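Long-range contacts in malonyl coenzyme A-acyl carrier protein transacylase (Helicobacter pylori, PDB 2H1Y), which probably catalyses transfer of the malonyl group from malonyl-CoA to the holo acyl carrier protein, yielding malonyl-ACP and free CoA: residues A[32-37]-A[304-310]; A[39-44]-A[81-86]; A[14-20]-A[277-283]; A[46-51]-A[119-124]. All blocks are in the same frame, centred on the assembly; numbering follows the deposited sequence.

Interaction 1: A[32-37]-A[304-310]; sequences SFYEGH and VGDNKGL
Ser32 turns its hydroxyl anti to the backbone N (chi1 172°), which sets OG before the backbone amide of Asn307. Asn307 N donates to Ser32 OG at 3.0 Å, with an N-H...O angle of 160°. This amide lies in the first turn of helix 307-320, just after the N-cap residue Asp306, whose side chain makes no capping bond. Phe33 has CG beside its backbone N (chi1 -78°), and its ring reaches the chain ahead of that helix. The carbonyl O of Gly305 sits over one ring face, offset toward the rim. Phe33 CE2 is 3.3 Å from Asp306 O, and CZ 3.4 Å from Gly305 C. At the ring edge lies Leu310 CB. His37 brings NE2 to 3.4 Å from Leu310 CD1, while its ND1 makes a weak hydrogen bond to Phe33 O. Helix 31-36 meets the start of helix 307-320, where the chain leaves edge strand 301-304. Phe33 also touches Val79, Ile82, Ala83 and Leu86 of helix 69-90.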
loop_
_atom_site.group_PDB
_atom_site.type_symbol
_atom_site.label_atom_id
_atom_site.label_comp_id
_atom_site.label_asym_id
_atom_site.label_seq_id
_atom_site.Cartn_x
_atom_site.Cartn_y
_atom_site.Cartn_z
ATOM N N SER A 32 10.498 1.915 17.012
ATOM C CA SER A 32 11.765 2.625 16.909
ATOM C C SER A 32 11.569 4.126 16.727
ATOM O O SER A 32 12.235 4.926 17.400
ATOM C CB SER A 32 12.606 2.035 15.783
ATOM O OG SER A 32 13.755 2.809 15.548
ATOM N N PHE A 33 10.645 4.507 15.843
ATOM C CA PHE A 33 10.339 5.922 15.613
ATOM C C PHE A 33 9.876 6.596 16.903
ATOM O O PHE A 33 10.451 7.609 17.344
ATOM C CB PHE A 33 9.235 6.093 14.560
ATOM C CG PHE A 33 9.690 5.913 13.138
ATOM C CD1 PHE A 33 8.805 5.412 12.180
ATOM C CD2 PHE A 33 10.988 6.240 12.745
ATOM C CE1 PHE A 33 9.196 5.242 10.859
ATOM C CE2 PHE A 33 11.391 6.076 11.400
ATOM C CZ PHE A 33 10.489 5.576 10.464
ATOM N N TYR A 34 8.823 6.013 17.479
ATOM C CA TYR A 34 8.163 6.471 18.692
ATOM C C TYR A 34 9.131 6.861 19.792
ATOM O O TYR A 34 8.980 7.927 20.388
ATOM C CB TYR A 34 7.230 5.375 19.204
ATOM C CG TYR A 34 6.412 5.748 20.426
ATOM C CD1 TYR A 34 6.790 5.328 21.709
ATOM C CD2 TYR A 34 5.247 6.508 20.297
ATOM C CE1 TYR A 34 6.032 5.668 22.831
ATOM C CE2 TYR A 34 4.482 6.844 21.406
ATOM C CZ TYR A 34 4.882 6.426 22.670
ATOM O OH TYR A 34 4.109 6.766 23.756
ATOM N N GLU A 35 10.116 5.994 20.053
ATOM C CA GLU A 35 11.071 6.199 21.144
ATOM C C GLU A 35 12.180 7.179 20.834
ATOM O O GLU A 35 12.693 7.820 21.737
ATOM C CB GLU A 35 11.664 4.875 21.591
ATOM C CG GLU A 35 10.886 4.267 22.727
ATOM C CD GLU A 35 10.743 2.757 22.608
ATOM O OE1 GLU A 35 11.510 2.143 21.821
ATOM O OE2 GLU A 35 9.858 2.188 23.307
ATOM N N GLY A 36 12.557 7.297 19.568
ATOM C CA GLY A 36 13.628 8.216 19.179
ATOM C C GLY A 36 13.191 9.652 18.894
ATOM O O GLY A 36 14.034 10.555 18.825
ATOM N N HIS A 37 11.888 9.879 18.713
ATOM C CA HIS A 37 11.409 11.194 18.267
ATOM C C HIS A 37 10.078 11.610 18.888
ATOM O O HIS A 37 9.075 10.880 18.822
ATOM C CB HIS A 37 11.311 11.253 16.740
ATOM C CG HIS A 37 12.536 10.762 16.033
ATOM N ND1 HIS A 37 12.811 9.419 15.868
ATOM C CD2 HIS A 37 13.561 11.430 15.453
ATOM C CE1 HIS A 37 13.946 9.280 15.207
ATOM N NE2 HIS A 37 14.422 10.484 14.945
ATOM N N VAL A 304 12.763 3.000 4.989
ATOM C CA VAL A 304 12.729 3.935 6.103
ATOM C C VAL A 304 11.573 3.527 7.010
ATOM O O VAL A 304 10.460 4.063 6.914
ATOM C CB VAL A 304 12.526 5.382 5.602
ATOM C CG1 VAL A 304 12.686 6.382 6.746
ATOM C CG2 VAL A 304 13.496 5.698 4.444
ATOM N N GLY A 305 11.830 2.553 7.874
ATOM C CA GLY A 305 10.839 2.140 8.860
ATOM C C GLY A 305 11.367 2.248 10.274
ATOM O O GLY A 305 10.610 2.080 11.238
ATOM N N ASP A 306 12.661 2.570 10.375
ATOM C CA ASP A 306 13.491 2.421 11.568
ATOM C C ASP A 306 14.154 3.741 11.772
ATOM O O ASP A 306 14.253 4.520 10.831
ATOM C CB ASP A 306 14.650 1.464 11.260
ATOM C CG ASP A 306 14.317 0.026 11.511
ATOM O OD1 ASP A 306 13.598 -0.280 12.487
ATOM O OD2 ASP A 306 14.810 -0.821 10.744
ATOM N N ASN A 307 14.694 3.970 12.963
ATOM C CA ASN A 307 15.622 5.074 13.125
ATOM C C ASN A 307 16.903 4.859 12.294
ATOM O O ASN A 307 17.503 5.814 11.787
ATOM C CB ASN A 307 15.954 5.301 14.593
ATOM C CG ASN A 307 16.622 6.648 14.825
ATOM O OD1 ASN A 307 16.600 7.536 13.949
ATOM N ND2 ASN A 307 17.220 6.820 16.013
ATOM N N LYS A 308 17.295 3.590 12.164
ATOM C CA LYS A 308 18.419 3.160 11.340
ATOM C C LYS A 308 18.163 3.498 9.871
ATOM O O LYS A 308 19.010 4.119 9.228
ATOM C CB LYS A 308 18.655 1.654 11.519
ATOM C CG LYS A 308 19.881 1.120 10.810
ATOM C CD LYS A 308 20.095 -0.385 11.069
ATOM C CE LYS A 308 19.371 -1.279 10.063
ATOM N NZ LYS A 308 19.899 -1.138 8.668
ATOM N N GLY A 309 16.998 3.103 9.356
ATOM C CA GLY A 309 16.591 3.463 7.996
ATOM C C GLY A 309 16.481 4.973 7.823
ATOM O O GLY A 309 16.907 5.522 6.796
ATOM N N LEU A 310 15.918 5.647 8.836
ATOM C CA LEU A 310 15.794 7.108 8.834
ATOM C C LEU A 310 17.163 7.733 8.601
ATOM O O LEU A 310 17.321 8.592 7.734
ATOM C CB LEU A 310 15.210 7.625 10.160
ATOM C CG LEU A 310 14.498 8.988 10.277
ATOM C CD1 LEU A 310 14.606 9.621 11.670
ATOM C CD2 LEU A 310 14.890 10.029 9.216
#

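Interaction 2: A[39-44]-A[81-86]; sequences LAKELF and YIAYQL
Ile82 is the main bump on helix 69-90, and three residues of helix 38-51 shape the hollow that takes it. Ile82 CG2 rests on the small methyl of Ala40, 3.8 Å from Ala40 CB. Ile82 CG1 lies 3.7 Å from Leu43 CD1, the two side chains running antiparallel alongside each other. Ile82 CD1 meets Phe44 CE1 at 3.8 Å, and the Ile82 and Phe44 side chains stand nearly perpendicular. The two helices run roughly antiparallel, at 146° between the short segments, with axes 10.1 Å apart. This is an apolar helix-helix interface within the acyl transferase domain, with no hydrogen bond between the segments. Leu43 is the bump going the other way. With CG beside its backbone N (chi1 -66°), it forks against Tyr81: Leu43 CD1 lies at the ring edge, and Leu43 CD2 comes to 3.6 Å from Tyr81 CE1. One turn earlier, Leu39 lays CB and CD1 against Leu86 CD1, both at 3.9 Å. Leu39 CD1 also reaches Gln85 CB, coming across that side chain.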
loop_
_atom_site.group_PDB
_atom_site.type_symbol
_atom_site.label_atom_id
_atom_site.label_comp_id
_atom_site.label_asym_id
_atom_site.label_seq_id
_atom_site.Cartn_x
_atom_site.Cartn_y
_atom_site.Cartn_z
ATOM N N LEU A 39 8.155 13.882 17.753
ATOM C CA LEU A 39 7.166 14.028 16.687
ATOM C C LEU A 39 6.406 12.713 16.522
ATOM O O LEU A 39 5.182 12.714 16.393
ATOM C CB LEU A 39 7.834 14.415 15.371
ATOM C CG LEU A 39 7.118 15.352 14.402
ATOM C CD1 LEU A 39 7.992 15.575 13.185
ATOM C CD2 LEU A 39 5.738 14.881 13.963
ATOM N N ALA A 40 7.133 11.595 16.553
ATOM C CA ALA A 40 6.519 10.289 16.399
ATOM C C ALA A 40 5.556 10.051 17.559
ATOM O O ALA A 40 4.440 9.565 17.361
ATOM C CB ALA A 40 7.585 9.195 16.341
ATOM N N LYS A 41 5.984 10.415 18.765
ATOM C CA LYS A 41 5.145 10.247 19.941
ATOM C C LYS A 41 3.842 11.034 19.778
ATOM O O LYS A 41 2.746 10.524 20.061
ATOM C CB LYS A 41 5.893 10.662 21.216
ATOM C CG LYS A 41 6.831 9.604 21.780
ATOM C CD LYS A 41 7.720 10.177 22.869
ATOM C CE LYS A 41 8.987 9.353 23.050
ATOM N NZ LYS A 41 8.679 7.923 23.356
ATOM N N GLU A 42 3.961 12.262 19.289
ATOM C CA GLU A 42 2.815 13.136 19.175
ATOM C C GLU A 42 1.783 12.630 18.158
ATOM O O GLU A 42 0.571 12.784 18.346
ATOM C CB GLU A 42 3.302 14.531 18.830
ATOM C CG GLU A 42 2.235 15.592 18.734
ATOM C CD GLU A 42 2.819 16.896 18.251
ATOM O OE1 GLU A 42 2.090 17.675 17.600
ATOM O OE2 GLU A 42 4.023 17.131 18.497
ATOM N N LEU A 43 2.262 12.010 17.091
ATOM C CA LEU A 43 1.363 11.566 16.048
ATOM C C LEU A 43 0.629 10.308 16.489
ATOM O O LEU A 43 -0.540 10.117 16.150
ATOM C CB LEU A 43 2.092 11.392 14.713
ATOM C CG LEU A 43 2.645 12.686 14.085
ATOM C CD1 LEU A 43 3.823 12.380 13.178
ATOM C CD2 LEU A 43 1.580 13.504 13.333
ATOM N N PHE A 44 1.301 9.473 17.272
ATOM C CA PHE A 44 0.635 8.335 17.915
ATOM C C PHE A 44 -0.553 8.765 18.787
ATOM O O PHE A 44 -1.626 8.155 18.720
ATOM C CB PHE A 44 1.626 7.474 18.706
ATOM C CG PHE A 44 2.170 6.324 17.922
ATOM C CD1 PHE A 44 3.406 6.416 17.290
ATOM C CD2 PHE A 44 1.428 5.160 17.773
ATOM C CE1 PHE A 44 3.894 5.361 16.551
ATOM C CE2 PHE A 44 1.908 4.103 17.035
ATOM C CZ PHE A 44 3.141 4.197 16.422
ATOM N N TYR A 81 3.391 7.838 7.392
ATOM C CA TYR A 81 3.261 9.278 7.677
ATOM C C TYR A 81 4.432 9.745 8.504
ATOM O O TYR A 81 5.063 10.735 8.165
ATOM C CB TYR A 81 1.943 9.597 8.402
ATOM C CG TYR A 81 1.672 11.075 8.526
ATOM C CD1 TYR A 81 2.106 11.791 9.649
ATOM C CD2 TYR A 81 0.989 11.777 7.512
ATOM C CE1 TYR A 81 1.882 13.137 9.769
ATOM C CE2 TYR A 81 0.749 13.149 7.619
ATOM C CZ TYR A 81 1.202 13.822 8.757
ATOM O OH TYR A 81 0.989 15.181 8.915
ATOM N N ILE A 82 4.720 9.012 9.584
ATOM C CA ILE A 82 5.801 9.368 10.508
ATOM C C ILE A 82 7.165 9.312 9.818
ATOM O O ILE A 82 7.947 10.268 9.895
ATOM C CB ILE A 82 5.790 8.505 11.811
ATOM C CG1 ILE A 82 4.541 8.821 12.628
ATOM C CG2 ILE A 82 7.040 8.758 12.622
ATOM C CD1 ILE A 82 4.279 7.888 13.765
ATOM N N ALA A 83 7.431 8.202 9.137
ATOM C CA ALA A 83 8.615 8.082 8.283
ATOM C C ALA A 83 8.792 9.316 7.404
ATOM O O ALA A 83 9.900 9.854 7.309
ATOM C CB ALA A 83 8.523 6.840 7.420
ATOM N N TYR A 84 7.701 9.767 6.778
ATOM C CA TYR A 84 7.761 10.924 5.883
ATOM C C TYR A 84 8.121 12.247 6.598
ATOM O O TYR A 84 9.018 12.976 6.152
ATOM C CB TYR A 84 6.459 11.088 5.107
ATOM C CG TYR A 84 6.518 12.220 4.101
ATOM C CD1 TYR A 84 6.401 13.561 4.508
ATOM C CD2 TYR A 84 6.685 11.953 2.744
ATOM C CE1 TYR A 84 6.450 14.606 3.575
ATOM C CE2 TYR A 84 6.731 12.963 1.822
ATOM C CZ TYR A 84 6.613 14.289 2.239
ATOM O OH TYR A 84 6.676 15.280 1.302
ATOM N N GLN A 85 7.412 12.547 7.686
ATOM C CA GLN A 85 7.685 13.735 8.516
ATOM C C GLN A 85 9.117 13.810 9.049
ATOM O O GLN A 85 9.811 14.817 8.870
ATOM C CB GLN A 85 6.716 13.779 9.703
ATOM C CG GLN A 85 5.245 13.933 9.335
ATOM C CD GLN A 85 5.003 14.983 8.252
ATOM O OE1 GLN A 85 4.230 14.745 7.328
ATOM N NE2 GLN A 85 5.671 16.135 8.356
ATOM N N LEU A 86 9.545 12.743 9.722
ATOM C CA LEU A 86 10.902 12.641 10.234
ATOM C C LEU A 86 11.919 12.881 9.123
ATOM O O LEU A 86 12.785 13.754 9.245
ATOM C CB LEU A 86 11.105 11.284 10.906
ATOM C CG LEU A 86 10.908 11.136 12.430
ATOM C CD1 LEU A 86 10.155 12.294 13.102
ATOM C CD2 LEU A 86 10.297 9.798 12.795
#

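Interaction 3: A[14-20]-A[277-283]; sequences QYALLFP and VDIFFEL
Tyr15 and Phe281 bring their rings together at an oblique angle, with planes 37° apart and centroids 5.1 Å apart. Phe281 CE1 lies over one face of the Tyr15 ring, 3.5 Å from Tyr15 CD1. With CG between the backbone N and the carbonyl carbon (chi1 55°), Tyr15 turns that face toward Phe281. Its OH bonds to the backbone N of Lys96. On the same side of the sheet, Leu17 CG meets Leu283 CD1. Leu283 CD1 also touches Phe19 CZ at 3.6 Å, and the side chains of Phe19 and Leu283 run alongside each other in the same direction. The other side carries Ala16, Leu18, Phe280 and Glu282. Leu18 crosses Phe280 obliquely, with its CD1 3.6 Å from Phe280 CB, and Ala16 CB touches the same ring. Glu282 extends its carboxylate to the backbone amides of Leu289 and Lys290. The backbones are joined in parallel register. Ala16 N bonds to Ile279 O, Phe281 N to Ala16 O at 2.8 Å, Leu18 N to Phe281 O at 2.7 Å, and Leu283 N to Leu18 O. At the start Gln14 and Asp278 bond twice: Gln14 N to Asp278 OD2, and Asp278 N to Gln14 O. Strand 15-19 also pairs with strand 99-102, and strand 279-283 with 301-304. Such neighbouring parallel strands inside a helix-covered sheet are characteristic of the alpha/beta core of the FabD acyltransferase fold.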
loop_
_atom_site.group_PDB
_atom_site.type_symbol
_atom_site.label_atom_id
_atom_site.label_comp_id
_atom_site.label_asym_id
_atom_site.label_seq_id
_atom_site.Cartn_x
_atom_site.Cartn_y
_atom_site.Cartn_z
ATOM N N GLN A 14 18.273 11.645 -7.900
ATOM C CA GLN A 14 16.861 11.996 -7.754
ATOM C C GLN A 14 16.052 10.808 -7.349
ATOM O O GLN A 14 16.396 9.678 -7.691
ATOM C CB GLN A 14 16.310 12.472 -9.069
ATOM C CG GLN A 14 16.732 13.848 -9.423
ATOM C CD GLN A 14 16.029 14.294 -10.651
ATOM O OE1 GLN A 14 15.829 13.507 -11.575
ATOM N NE2 GLN A 14 15.621 15.550 -10.675
ATOM N N TYR A 15 14.948 11.059 -6.660
ATOM C CA TYR A 15 14.293 9.975 -5.948
ATOM C C TYR A 15 12.777 9.892 -6.101
ATOM O O TYR A 15 12.094 10.898 -6.351
ATOM C CB TYR A 15 14.698 10.013 -4.471
ATOM C CG TYR A 15 14.447 11.330 -3.804
ATOM C CD1 TYR A 15 13.255 11.564 -3.117
ATOM C CD2 TYR A 15 15.400 12.346 -3.843
ATOM C CE1 TYR A 15 13.009 12.786 -2.486
ATOM C CE2 TYR A 15 15.163 13.588 -3.216
ATOM C CZ TYR A 15 13.965 13.805 -2.536
ATOM O OH TYR A 15 13.713 15.027 -1.910
ATOM N N ALA A 16 12.281 8.665 -5.962
ATOM C CA ALA A 16 10.852 8.391 -5.820
ATOM C C ALA A 16 10.510 7.805 -4.433
ATOM O O ALA A 16 11.364 7.233 -3.744
ATOM C CB ALA A 16 10.370 7.476 -6.932
ATOM N N LEU A 17 9.252 7.967 -4.037
ATOM C CA LEU A 17 8.771 7.475 -2.748
ATOM C C LEU A 17 7.906 6.245 -2.977
ATOM O O LEU A 17 7.131 6.199 -3.934
ATOM C CB LEU A 17 7.961 8.562 -2.032
ATOM C CG LEU A 17 8.619 9.652 -1.179
ATOM C CD1 LEU A 17 9.979 10.089 -1.660
ATOM C CD2 LEU A 17 7.711 10.858 -1.078
ATOM N N LEU A 18 8.048 5.245 -2.109
ATOM C CA LEU A 18 7.226 4.053 -2.199
ATOM C C LEU A 18 6.458 3.861 -0.904
ATOM O O LEU A 18 7.047 3.913 0.186
ATOM C CB LEU A 18 8.091 2.830 -2.501
ATOM C CG LEU A 18 8.951 2.810 -3.758
ATOM C CD1 LEU A 18 9.888 1.622 -3.718
ATOM C CD2 LEU A 18 8.088 2.722 -4.984
ATOM N N PHE A 19 5.156 3.619 -1.036
ATOM C CA PHE A 19 4.259 3.446 0.092
ATOM C C PHE A 19 3.642 2.025 0.115
ATOM O O PHE A 19 2.844 1.642 -0.782
ATOM C CB PHE A 19 3.173 4.534 0.083
ATOM C CG PHE A 19 3.692 5.902 0.402
ATOM C CD1 PHE A 19 4.147 6.738 -0.607
ATOM C CD2 PHE A 19 3.772 6.346 1.732
ATOM C CE1 PHE A 19 4.663 8.002 -0.309
ATOM C CE2 PHE A 19 4.271 7.603 2.044
ATOM C CZ PHE A 19 4.723 8.444 1.014
ATOM N N PRO A 20 3.985 1.236 1.160
ATOM C CA PRO A 20 3.559 -0.146 1.191
ATOM C C PRO A 20 2.115 -0.260 1.632
ATOM O O PRO A 20 1.576 0.684 2.208
ATOM C CB PRO A 20 4.497 -0.779 2.229
ATOM C CG PRO A 20 4.953 0.310 3.101
ATOM C CD PRO A 20 4.755 1.607 2.359
ATOM N N VAL A 277 14.159 8.102 -12.159
ATOM C CA VAL A 277 14.874 8.304 -10.875
ATOM C C VAL A 277 16.128 7.421 -10.719
ATOM O O VAL A 277 16.329 6.487 -11.480
ATOM C CB VAL A 277 13.945 8.073 -9.638
ATOM C CG1 VAL A 277 12.773 9.031 -9.637
ATOM C CG2 VAL A 277 13.451 6.667 -9.623
ATOM N N ASP A 278 16.945 7.708 -9.711
ATOM C CA ASP A 278 18.136 6.910 -9.400
ATOM C C ASP A 278 17.957 5.999 -8.191
ATOM O O ASP A 278 18.757 5.066 -7.976
ATOM C CB ASP A 278 19.317 7.831 -9.168
ATOM C CG ASP A 278 19.517 8.786 -10.314
ATOM O OD1 ASP A 278 19.904 8.303 -11.395
ATOM O OD2 ASP A 278 19.242 10.005 -10.152
ATOM N N ILE A 279 16.902 6.242 -7.416
ATOM C CA ILE A 279 16.754 5.583 -6.125
ATOM C C ILE A 279 15.335 5.716 -5.591
ATOM O O ILE A 279 14.617 6.647 -5.958
ATOM C CB ILE A 279 17.779 6.163 -5.101
ATOM C CG1 ILE A 279 17.880 5.275 -3.862
ATOM C CG2 ILE A 279 17.485 7.656 -4.773
ATOM C CD1 ILE A 279 19.222 5.406 -3.155
ATOM N N PHE A 280 14.950 4.783 -4.727
ATOM C CA PHE A 280 13.612 4.733 -4.177
ATOM C C PHE A 280 13.701 4.804 -2.665
ATOM O O PHE A 280 14.622 4.236 -2.082
ATOM C CB PHE A 280 12.936 3.412 -4.557
ATOM C CG PHE A 280 12.528 3.317 -6.003
ATOM C CD1 PHE A 280 13.375 2.741 -6.945
ATOM C CD2 PHE A 280 11.275 3.787 -6.425
ATOM C CE1 PHE A 280 12.989 2.647 -8.305
ATOM C CE2 PHE A 280 10.879 3.697 -7.770
ATOM C CZ PHE A 280 11.739 3.123 -8.710
ATOM N N PHE A 281 12.750 5.492 -2.026
ATOM C CA PHE A 281 12.618 5.411 -0.563
ATOM C C PHE A 281 11.321 4.695 -0.185
ATOM O O PHE A 281 10.230 5.177 -0.483
ATOM C CB PHE A 281 12.678 6.791 0.124
ATOM C CG PHE A 281 13.923 7.580 -0.149
ATOM C CD1 PHE A 281 13.842 8.936 -0.395
ATOM C CD2 PHE A 281 15.170 6.983 -0.164
ATOM C CE1 PHE A 281 14.978 9.695 -0.645
ATOM C CE2 PHE A 281 16.325 7.728 -0.409
ATOM C CZ PHE A 281 16.226 9.090 -0.647
ATOM N N GLU A 282 11.418 3.541 0.455
ATOM C CA GLU A 282 10.208 2.903 0.959
ATOM C C GLU A 282 9.887 3.549 2.300
ATOM O O GLU A 282 10.602 3.302 3.278
ATOM C CB GLU A 282 10.365 1.384 1.111
ATOM C CG GLU A 282 9.039 0.674 1.349
ATOM C CD GLU A 282 9.087 -0.838 1.186
ATOM O OE1 GLU A 282 8.018 -1.469 1.279
ATOM O OE2 GLU A 282 10.172 -1.410 0.965
ATOM N N LEU A 283 8.827 4.372 2.345
ATOM C CA LEU A 283 8.425 5.054 3.583
ATOM C C LEU A 283 7.413 4.266 4.375
ATOM O O LEU A 283 6.300 4.017 3.909
ATOM C CB LEU A 283 7.872 6.448 3.315
ATOM C CG LEU A 283 8.794 7.374 2.545
ATOM C CD1 LEU A 283 8.101 8.694 2.370
ATOM C CD2 LEU A 283 10.113 7.529 3.262
#

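Interaction 4: A[46-51]-A[119-124]; sequences RASNAL and FEKALK
Arg46 and Glu120 form a salt bridge, Arg46 NH1 to Glu120 OE1 2.7 Å, near the N-terminal end of helix 119-137. The guanidinium and carboxylate planes are only 8° apart, and OE1 approaches the guanidinium at its edge. Arg46 NH1 also makes a weak hydrogen bond to Glu120 OE2. The Arg46 chain bends at chi2 and chi3, which brings the guanidinium beside Phe119. The ring presents its edge to a guanidinium face: Phe119 CD2 is 3.8 Å from Arg46 NH1, and the two planes are nearly perpendicular (83°). A water lies between Arg46 O and Glu120 OE2 and bridges them. Next, Ala47 places CB against Phe119 CZ and 3.9 Å from Leu123 CD1. Leu123 CD1 lies over one face of the Phe119 ring. Ala50 CB then packs 3.8 Å from Glu120 CB. Leu51 closes the segment, its CD2 coming 3.9 Å from Leu123 O. The short helical segments cross at -52°, with axes 9.7 Å apart. The contact joins the end of helix 38-51 to the first turns of helix 119-137. Helix 69-90 packs beside both: Leu51 touches Pro74, Leu123 touches Tyr77, and Phe119 touches Tyr77 and Tyr81.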
loop_
_atom_site.group_PDB
_atom_site.type_symbol
_atom_site.label_atom_id
_atom_site.label_comp_id
_atom_site.label_asym_id
_atom_site.label_seq_id
_atom_site.Cartn_x
_atom_site.Cartn_y
_atom_site.Cartn_z
ATOM N N ARG A 46 -2.242 11.788 18.643
ATOM C CA ARG A 46 -3.207 12.314 17.685
ATOM C C ARG A 46 -4.004 11.195 17.018
ATOM O O ARG A 46 -5.236 11.299 16.880
ATOM C CB ARG A 46 -2.501 13.153 16.627
ATOM C CG ARG A 46 -2.169 14.570 17.055
ATOM C CD ARG A 46 -2.486 15.499 15.908
ATOM N NE ARG A 46 -1.301 16.033 15.246
ATOM C CZ ARG A 46 -1.264 16.457 13.982
ATOM N NH1 ARG A 46 -2.341 16.380 13.214
ATOM N NH2 ARG A 46 -0.132 16.939 13.479
ATOM N N ALA A 47 -3.301 10.129 16.628
ATOM C CA ALA A 47 -3.913 8.943 16.038
ATOM C C ALA A 47 -4.852 8.215 17.011
ATOM O O ALA A 47 -5.999 7.923 16.660
ATOM C CB ALA A 47 -2.830 7.982 15.494
ATOM N N SER A 48 -4.369 7.927 18.219
ATOM C CA SER A 48 -5.182 7.270 19.256
ATOM C C SER A 48 -6.505 8.013 19.523
ATOM O O SER A 48 -7.563 7.392 19.591
ATOM C CB SER A 48 -4.377 7.060 20.552
ATOM O OG SER A 48 -3.239 6.216 20.367
ATOM N N ASN A 49 -6.438 9.341 19.622
ATOM C CA ASN A 49 -7.636 10.191 19.753
ATOM C C ASN A 49 -8.557 10.109 18.555
ATOM O O ASN A 49 -9.763 9.905 18.718
ATOM C CB ASN A 49 -7.276 11.670 19.956
ATOM C CG ASN A 49 -6.448 11.914 21.196
ATOM O OD1 ASN A 49 -6.404 11.092 22.121
ATOM N ND2 ASN A 49 -5.782 13.062 21.226
ATOM N N ALA A 50 -7.996 10.295 17.360
ATOM C CA ALA A 50 -8.810 10.341 16.139
ATOM C C ALA A 50 -9.580 9.037 15.928
ATOM O O ALA A 50 -10.768 9.054 15.627
ATOM C CB ALA A 50 -7.953 10.670 14.919
ATOM N N LEU A 51 -8.902 7.909 16.129
ATOM C CA LEU A 51 -9.508 6.617 15.866
ATOM C C LEU A 51 -10.218 6.071 17.082
ATOM O O LEU A 51 -10.979 5.092 16.979
ATOM C CB LEU A 51 -8.482 5.626 15.329
ATOM C CG LEU A 51 -8.085 5.939 13.882
ATOM C CD1 LEU A 51 -6.952 5.061 13.439
ATOM C CD2 LEU A 51 -9.279 5.805 12.933
ATOM N N PHE A 119 -3.548 14.592 8.221
ATOM C CA PHE A 119 -3.309 13.455 9.090
ATOM C C PHE A 119 -4.581 12.756 9.585
ATOM O O PHE A 119 -4.822 11.598 9.229
ATOM C CB PHE A 119 -2.385 13.826 10.253
ATOM C CG PHE A 119 -1.972 12.651 11.079
ATOM C CD1 PHE A 119 -1.451 11.508 10.472
ATOM C CD2 PHE A 119 -2.121 12.677 12.457
ATOM C CE1 PHE A 119 -1.094 10.415 11.218
ATOM C CE2 PHE A 119 -1.765 11.591 13.225
ATOM C CZ PHE A 119 -1.236 10.451 12.606
ATOM N N GLU A 120 -5.404 13.431 10.387
ATOM C CA GLU A 120 -6.539 12.711 11.005
ATOM C C GLU A 120 -7.609 12.333 10.000
ATOM O O GLU A 120 -8.257 11.311 10.167
ATOM C CB GLU A 120 -7.121 13.353 12.289
ATOM C CG GLU A 120 -6.902 14.828 12.478
ATOM C CD GLU A 120 -5.491 15.162 12.921
ATOM O OE1 GLU A 120 -4.779 15.818 12.121
ATOM O OE2 GLU A 120 -5.096 14.777 14.049
ATOM N N LYS A 121 -7.752 13.118 8.937
ATOM C CA LYS A 121 -8.655 12.749 7.849
ATOM C C LYS A 121 -8.213 11.484 7.110
ATOM O O LYS A 121 -9.056 10.675 6.692
ATOM C CB LYS A 121 -8.841 13.904 6.872
ATOM C CG LYS A 121 -9.877 14.922 7.315
ATOM C CD LYS A 121 -10.400 15.721 6.115
ATOM C CE LYS A 121 -11.289 16.879 6.550
ATOM N NZ LYS A 121 -10.439 17.990 7.019
ATOM N N ALA A 122 -6.908 11.298 6.952
ATOM C CA ALA A 122 -6.413 10.118 6.239
ATOM C C ALA A 122 -6.576 8.844 7.065
ATOM O O ALA A 122 -6.964 7.798 6.531
ATOM C CB ALA A 122 -4.982 10.311 5.815
ATOM N N LEU A 123 -6.303 8.943 8.367
ATOM C CA LEU A 123 -6.539 7.838 9.292
ATOM C C LEU A 123 -7.994 7.403 9.224
ATOM O O LEU A 123 -8.289 6.195 9.165
ATOM C CB LEU A 123 -6.186 8.229 10.735
ATOM C CG LEU A 123 -4.718 8.505 11.087
ATOM C CD1 LEU A 123 -4.609 9.351 12.341
ATOM C CD2 LEU A 123 -3.908 7.216 11.244
ATOM N N LYS A 124 -8.898 8.387 9.227
ATOM C CA LYS A 124 -10.333 8.115 9.224
ATOM C C LYS A 124 -10.764 7.504 7.899
ATOM O O LYS A 124 -11.528 6.526 7.872
ATOM C CB LYS A 124 -11.142 9.368 9.555
ATOM C CG LYS A 124 -11.352 9.595 11.062
ATOM C CD LYS A 124 -12.127 10.903 11.330
ATOM C CE LYS A 124 -12.959 10.828 12.633
ATOM N NZ LYS A 124 -13.699 12.121 12.935
HETATM O O HOH W 1 -5.719 13.712 16.377
#

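How the interactions relate
From the N terminus, strand 15-19 enters the central sheet and is paired late in the chain by 277-283, which closes the long loop of interaction 3. Helix 31-36 follows, and interaction 1 closes another long loop at 304-310. These two loops cross. A probable hydrogen bond from Val304 N to Glu282 O joins the two contacts. Interactions 2 and 4 are nested inside both, and they cross each other. Both use helix 38-51: interaction 2 joins its first half to helix 69-90, and interaction 4 its end to helix 119-137. Tyr84 links interaction 2 to Leu17 and Leu283 of the sheet. Interactions 3 and 4 do not touch.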